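Local coordinates for protein lipopolysaccharide heptosyltransferase 2 (Escherichia coli, PDB 1PSW) that transfers the second heptose from ADP-L-glycero-beta-D-manno-heptose onto the heptosyl-Kdo2-lipid A module during synthesis of the lipopolysaccharide core, at residues K2-G7 with K79-A84; I33-P38 with P49-A54. One frame throughout, in Å; residues are numbered along the deposited sequence.

Contact 1 (K2-G7 with K79-A84)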
loop_
_atom_site.group_PDB
_atom_site.type_symbol
_atom_site.label_atom_id
_atom_site.label_comp_id
_atom_site.label_asym_id
_atom_site.label_seq_id
_atom_site.Cartn_x
_atom_site.Cartn_y
_atom_site.Cartn_z
ATOM N N LYS A 2 -0.788 25.938 -1.097
ATOM C CA LYS A 2 -1.292 25.102 -0.003
ATOM C C LYS A 2 -2.355 24.135 -0.507
ATOM O O LYS A 2 -3.435 24.536 -0.939
ATOM C CB LYS A 2 -1.889 25.968 1.109
ATOM C CG LYS A 2 -0.958 27.043 1.652
ATOM C CD LYS A 2 0.220 26.467 2.421
ATOM C CE LYS A 2 -0.218 25.764 3.700
ATOM N NZ LYS A 2 0.943 25.330 4.535
ATOM N N ILE A 3 -2.049 22.849 -0.427
ATOM C CA ILE A 3 -2.965 21.834 -0.908
ATOM C C ILE A 3 -3.440 20.895 0.193
ATOM O O ILE A 3 -2.652 20.428 1.015
ATOM C CB ILE A 3 -2.287 21.007 -2.024
ATOM C CG1 ILE A 3 -1.841 21.942 -3.153
ATOM C CG2 ILE A 3 -3.237 19.956 -2.544
ATOM C CD1 ILE A 3 -0.913 21.295 -4.172
ATOM N N LEU A 4 -4.743 20.633 0.206
ATOM C CA LEU A 4 -5.334 19.720 1.171
ATOM C C LEU A 4 -5.784 18.481 0.411
ATOM O O LEU A 4 -6.507 18.579 -0.581
ATOM C CB LEU A 4 -6.545 20.351 1.861
ATOM C CG LEU A 4 -7.376 19.375 2.710
ATOM C CD1 LEU A 4 -6.542 18.855 3.864
ATOM C CD2 LEU A 4 -8.637 20.065 3.236
ATOM N N VAL A 5 -5.355 17.316 0.876
ATOM C CA VAL A 5 -5.734 16.071 0.224
ATOM C C VAL A 5 -6.525 15.180 1.169
ATOM O O VAL A 5 -6.120 14.956 2.308
ATOM C CB VAL A 5 -4.486 15.283 -0.263
ATOM C CG1 VAL A 5 -4.903 13.915 -0.801
ATOM C CG2 VAL A 5 -3.764 16.065 -1.338
ATOM N N ILE A 6 -7.671 14.701 0.701
ATOM C CA ILE A 6 -8.483 13.798 1.496
ATOM C C ILE A 6 -7.995 12.435 1.031
ATOM O O ILE A 6 -8.329 11.994 -0.069
ATOM C CB ILE A 6 -9.987 13.946 1.172
ATOM C CG1 ILE A 6 -10.429 15.401 1.347
ATOM C CG2 ILE A 6 -10.800 13.011 2.057
ATOM C CD1 ILE A 6 -10.240 15.958 2.751
ATOM N N GLY A 7 -7.179 11.785 1.851
ATOM C CA GLY A 7 -6.628 10.499 1.464
ATOM C C GLY A 7 -7.542 9.313 1.677
ATOM O O GLY A 7 -8.498 9.391 2.460
ATOM N N LYS A 79 -6.002 27.644 7.628
ATOM C CA LYS A 79 -4.943 27.108 6.776
ATOM C C LYS A 79 -4.932 27.810 5.423
ATOM O O LYS A 79 -3.896 27.895 4.766
ATOM C CB LYS A 79 -5.149 25.608 6.551
ATOM C CG LYS A 79 -4.966 24.732 7.780
ATOM C CD LYS A 79 -3.500 24.564 8.149
ATOM C CE LYS A 79 -3.333 23.542 9.269
ATOM N NZ LYS A 79 -1.905 23.347 9.650
ATOM N N ARG A 80 -6.093 28.298 5.004
ATOM C CA ARG A 80 -6.207 28.989 3.727
ATOM C C ARG A 80 -5.709 28.118 2.569
ATOM O O ARG A 80 -4.873 28.547 1.770
ATOM C CB ARG A 80 -5.408 30.294 3.762
ATOM C CG ARG A 80 -5.800 31.238 4.889
ATOM C CD ARG A 80 -5.029 32.546 4.795
ATOM N NE ARG A 80 -5.295 33.228 3.532
ATOM C CZ ARG A 80 -4.754 34.389 3.173
ATOM N NH1 ARG A 80 -3.908 35.013 3.983
ATOM N NH2 ARG A 80 -5.060 34.928 1.999
ATOM N N TYR A 81 -6.216 26.894 2.487
ATOM C CA TYR A 81 -5.831 25.987 1.416
ATOM C C TYR A 81 -6.251 26.547 0.066
ATOM O O TYR A 81 -7.388 26.992 -0.112
ATOM C CB TYR A 81 -6.474 24.615 1.622
ATOM C CG TYR A 81 -5.880 23.828 2.759
ATOM C CD1 TYR A 81 -4.566 23.356 2.696
ATOM C CD2 TYR A 81 -6.627 23.553 3.902
ATOM C CE1 TYR A 81 -4.012 22.627 3.750
ATOM C CE2 TYR A 81 -6.083 22.832 4.956
ATOM C CZ TYR A 81 -4.778 22.371 4.872
ATOM O OH TYR A 81 -4.243 21.657 5.916
ATOM N N ASP A 82 -5.319 26.523 -0.878
ATOM C CA ASP A 82 -5.564 27.011 -2.227
ATOM C C ASP A 82 -6.356 25.980 -3.035
ATOM O O ASP A 82 -7.271 26.325 -3.783
ATOM C CB ASP A 82 -4.235 27.282 -2.937
ATOM C CG ASP A 82 -3.455 28.426 -2.313
ATOM O OD1 ASP A 82 -3.988 29.551 -2.268
ATOM O OD2 ASP A 82 -2.310 28.202 -1.871
ATOM N N ARG A 83 -5.991 24.710 -2.881
ATOM C CA ARG A 83 -6.657 23.630 -3.603
ATOM C C ARG A 83 -6.964 22.448 -2.698
ATOM O O ARG A 83 -6.420 22.331 -1.601
ATOM C CB ARG A 83 -5.776 23.132 -4.748
ATOM C CG ARG A 83 -5.448 24.153 -5.809
ATOM C CD ARG A 83 -4.695 23.491 -6.952
ATOM N NE ARG A 83 -4.605 24.355 -8.125
ATOM C CZ ARG A 83 -4.205 23.946 -9.322
ATOM N NH1 ARG A 83 -3.858 22.678 -9.507
ATOM N NH2 ARG A 83 -4.156 24.801 -10.337
ATOM N N ALA A 84 -7.838 21.569 -3.174
ATOM C CA ALA A 84 -8.193 20.372 -2.430
ATOM C C ALA A 84 -8.414 19.227 -3.411
ATOM O O ALA A 84 -8.936 19.429 -4.509
ATOM C CB ALA A 84 -9.449 20.612 -1.608
#
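Backbone hydrogen bonds join Lys2 and Leu4 to the chain around Arg83 in parallel register. Lys2 O takes two donors, both in its carbonyl plane. Asp82 N lies 2.7 Å from Lys2 O, with a bent N-H...O angle of 137°. Arg83 N lies 3.2 Å from the same Lys2 O and is straighter at 166°. Leu4 N donates a hydrogen bond to Arg83 O at 3.0 Å, and Ala84 CA sits 3.1 Å from Leu4 O as a CA-H...O contact.

One side chain adds a polar bond. Asp82 turns its carboxylate to the start of the strand, and OD2 receives Lys2 N at 2.8 Å through its anti lone pair.

The apolar part centres on the Tyr81 ring. Leu4 CB sits over the middle of one ring face, 3.6 Å from the Tyr81 centroid, in a CH-pi contact. Leu4 CG is anti to the backbone N (chi1 170°), and both methyls also reach the ring: Leu4 CD1 lies near Tyr81 CZ and Leu4 CD2 near Tyr81 CD2. Lys79 CB covers the opposite face toward the rim, and Lys2 C meets the ring edge in plane. The ring lies between Leu4 and Lys79 of its own segment.

Strand 2-6 is central in the parallel sheet of this Rossmann-like GT-B domain. Strand 83-86 flanks it here and strand 32-37 on its other side, while Ala84 also packs on Pro97 of helix 95-99.

Contact 2 (I33-P38 with P49-A54)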
loop_
_atom_site.group_PDB
_atom_site.type_symbol
_atom_site.label_atom_id
_atom_site.label_comp_id
_atom_site.label_asym_id
_atom_site.label_seq_id
_atom_site.Cartn_x
_atom_site.Cartn_y
_atom_site.Cartn_z
ATOM N N ILE A 33 1.747 20.027 0.756
ATOM C CA ILE A 33 0.646 19.072 0.802
ATOM C C ILE A 33 0.296 18.496 2.168
ATOM O O ILE A 33 1.121 17.852 2.811
ATOM C CB ILE A 33 0.936 17.891 -0.153
ATOM C CG1 ILE A 33 1.220 18.419 -1.562
ATOM C CG2 ILE A 33 -0.253 16.943 -0.185
ATOM C CD1 ILE A 33 1.948 17.419 -2.459
ATOM N N ASP A 34 -0.938 18.739 2.604
ATOM C CA ASP A 34 -1.424 18.207 3.870
ATOM C C ASP A 34 -2.400 17.094 3.501
ATOM O O ASP A 34 -3.171 17.228 2.547
ATOM C CB ASP A 34 -2.144 19.284 4.690
ATOM C CG ASP A 34 -1.204 20.368 5.190
ATOM O OD1 ASP A 34 0.005 20.083 5.356
ATOM O OD2 ASP A 34 -1.673 21.500 5.435
ATOM N N VAL A 35 -2.361 15.996 4.246
ATOM C CA VAL A 35 -3.236 14.870 3.963
ATOM C C VAL A 35 -4.063 14.495 5.174
ATOM O O VAL A 35 -3.528 14.281 6.264
ATOM C CB VAL A 35 -2.428 13.629 3.523
ATOM C CG1 VAL A 35 -3.376 12.474 3.210
ATOM C CG2 VAL A 35 -1.589 13.969 2.304
HETATM N N MSE A 36 -5.375 14.427 4.974
HETATM C CA MSE A 36 -6.297 14.054 6.033
HETATM C C MSE A 36 -6.681 12.597 5.830
HETATM O O MSE A 36 -7.184 12.220 4.770
HETATM C CB MSE A 36 -7.551 14.922 5.995
HETATM C CG MSE A 36 -8.497 14.638 7.149
HETATM SE SE MSE A 36 -10.169 15.616 7.015
HETATM C CE MSE A 36 -9.537 17.329 7.576
ATOM N N ALA A 37 -6.426 11.781 6.847
ATOM C CA ALA A 37 -6.729 10.355 6.795
ATOM C C ALA A 37 -6.904 9.833 8.218
ATOM O O ALA A 37 -6.602 10.533 9.181
ATOM C CB ALA A 37 -5.589 9.604 6.099
ATOM N N PRO A 38 -7.414 8.599 8.369
ATOM C CA PRO A 38 -7.604 8.034 9.706
ATOM C C PRO A 38 -6.304 8.081 10.503
ATOM O O PRO A 38 -5.221 8.218 9.930
ATOM C CB PRO A 38 -8.050 6.608 9.414
ATOM C CG PRO A 38 -8.813 6.756 8.146
ATOM C CD PRO A 38 -7.937 7.689 7.336
ATOM N N PRO A 49 8.085 11.825 2.064
ATOM C CA PRO A 49 8.664 13.170 2.124
ATOM C C PRO A 49 7.839 14.259 1.438
ATOM O O PRO A 49 8.008 15.445 1.721
ATOM C CB PRO A 49 10.041 12.983 1.487
ATOM C CG PRO A 49 9.808 11.887 0.503
ATOM C CD PRO A 49 8.944 10.919 1.282
ATOM N N GLU A 50 6.954 13.853 0.533
ATOM C CA GLU A 50 6.111 14.801 -0.184
ATOM C C GLU A 50 5.014 15.388 0.703
ATOM O O GLU A 50 4.445 16.438 0.389
ATOM C CB GLU A 50 5.451 14.129 -1.395
ATOM C CG GLU A 50 6.412 13.538 -2.429
ATOM C CD GLU A 50 7.054 12.230 -1.990
ATOM O OE1 GLU A 50 6.479 11.529 -1.123
ATOM O OE2 GLU A 50 8.130 11.891 -2.532
ATOM N N VAL A 51 4.721 14.713 1.810
ATOM C CA VAL A 51 3.668 15.157 2.720
ATOM C C VAL A 51 4.160 16.104 3.810
ATOM O O VAL A 51 5.060 15.776 4.579
ATOM C CB VAL A 51 2.966 13.947 3.371
ATOM C CG1 VAL A 51 1.973 14.416 4.424
ATOM C CG2 VAL A 51 2.255 13.142 2.294
ATOM N N ASN A 52 3.556 17.285 3.864
ATOM C CA ASN A 52 3.927 18.286 4.848
ATOM C C ASN A 52 3.406 17.931 6.230
ATOM O O ASN A 52 4.171 17.870 7.190
ATOM C CB ASN A 52 3.388 19.662 4.447
ATOM C CG ASN A 52 3.670 20.727 5.498
ATOM O OD1 ASN A 52 4.823 20.948 5.876
ATOM N ND2 ASN A 52 2.619 21.393 5.971
ATOM N N GLU A 53 2.102 17.695 6.327
ATOM C CA GLU A 53 1.491 17.374 7.610
ATOM C C GLU A 53 0.285 16.449 7.476
ATOM O O GLU A 53 -0.437 16.487 6.480
ATOM C CB GLU A 53 1.053 18.665 8.300
ATOM C CG GLU A 53 0.585 18.480 9.729
ATOM C CD GLU A 53 -0.071 19.724 10.291
ATOM O OE1 GLU A 53 0.541 20.811 10.209
ATOM O OE2 GLU A 53 -1.200 19.612 10.817
ATOM N N ALA A 54 0.073 15.621 8.491
ATOM C CA ALA A 54 -1.054 14.699 8.494
ATOM C C ALA A 54 -2.165 15.257 9.380
ATOM O O ALA A 54 -2.133 15.101 10.599
ATOM C CB ALA A 54 -0.610 13.337 9.002
HETATM O O HOH W 1 4.379 18.966 1.155
HETATM O O HOH W 2 -0.233 22.362 7.487
#
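Asp34 and Asn52 lie side by side and point the same way, with carboxylate and amide planes 27° apart. Asn52 ND2 donates to Asp34 OD1 at 3.0 Å. The bond uses the syn lone pair of OD1 and runs close to the amide plane. Asn52 has CG anti to its backbone N (chi1 176°), which sets the amide alongside the carboxylate. The other carboxylate oxygen, OD2, bonds to Tyr81 OH and accepts from a water at 2.7 Å. That water also donates to Glu53 OE1, so it bridges the two acids.

The backbones form part of a right-handed beta-alpha-beta unit, strand 32-37, helix 42-45 and strand 51-56, at the outer end of the parallel sheet. The short strands cross at -35° and pair loosely. Asn52 N reaches Ile33 O at 2.7 Å, and Val35 N reaches Glu53 O at 3.0 Å, nearly in line with the carbonyl.

Val35 and Val51 meet at about a right angle. Their CG2 methyls are 3.9 Å apart, and both side chains also touch Leu45 of helix 42-45. Ile33 sets its CB against Glu50 O at 3.8 Å.

Contacts 1 and 2 belong to one parallel sheet, with centres about 10 Å apart. Strands 2-6 and 32-37 are neighbours in it, and the order runs 51-56, 32-37, 2-6, 83-86. The residues of contact 2 lie within the chain that separates the two segments of contact 1. Two probable hydrogen bonds join the contacts directly: Tyr81 OH to Asp34 OD2 at 2.6 Å and Val5 N to Asp34 O at 2.8 Å. In the first, the side chains meet over strand 2-6, on the face that carries Leu4. Val5 CG2 packs on Ile33 CG2 at 3.8 Å. No substrate or ligand lies among the residues described, and both contacts build the sheet of one GT-B domain.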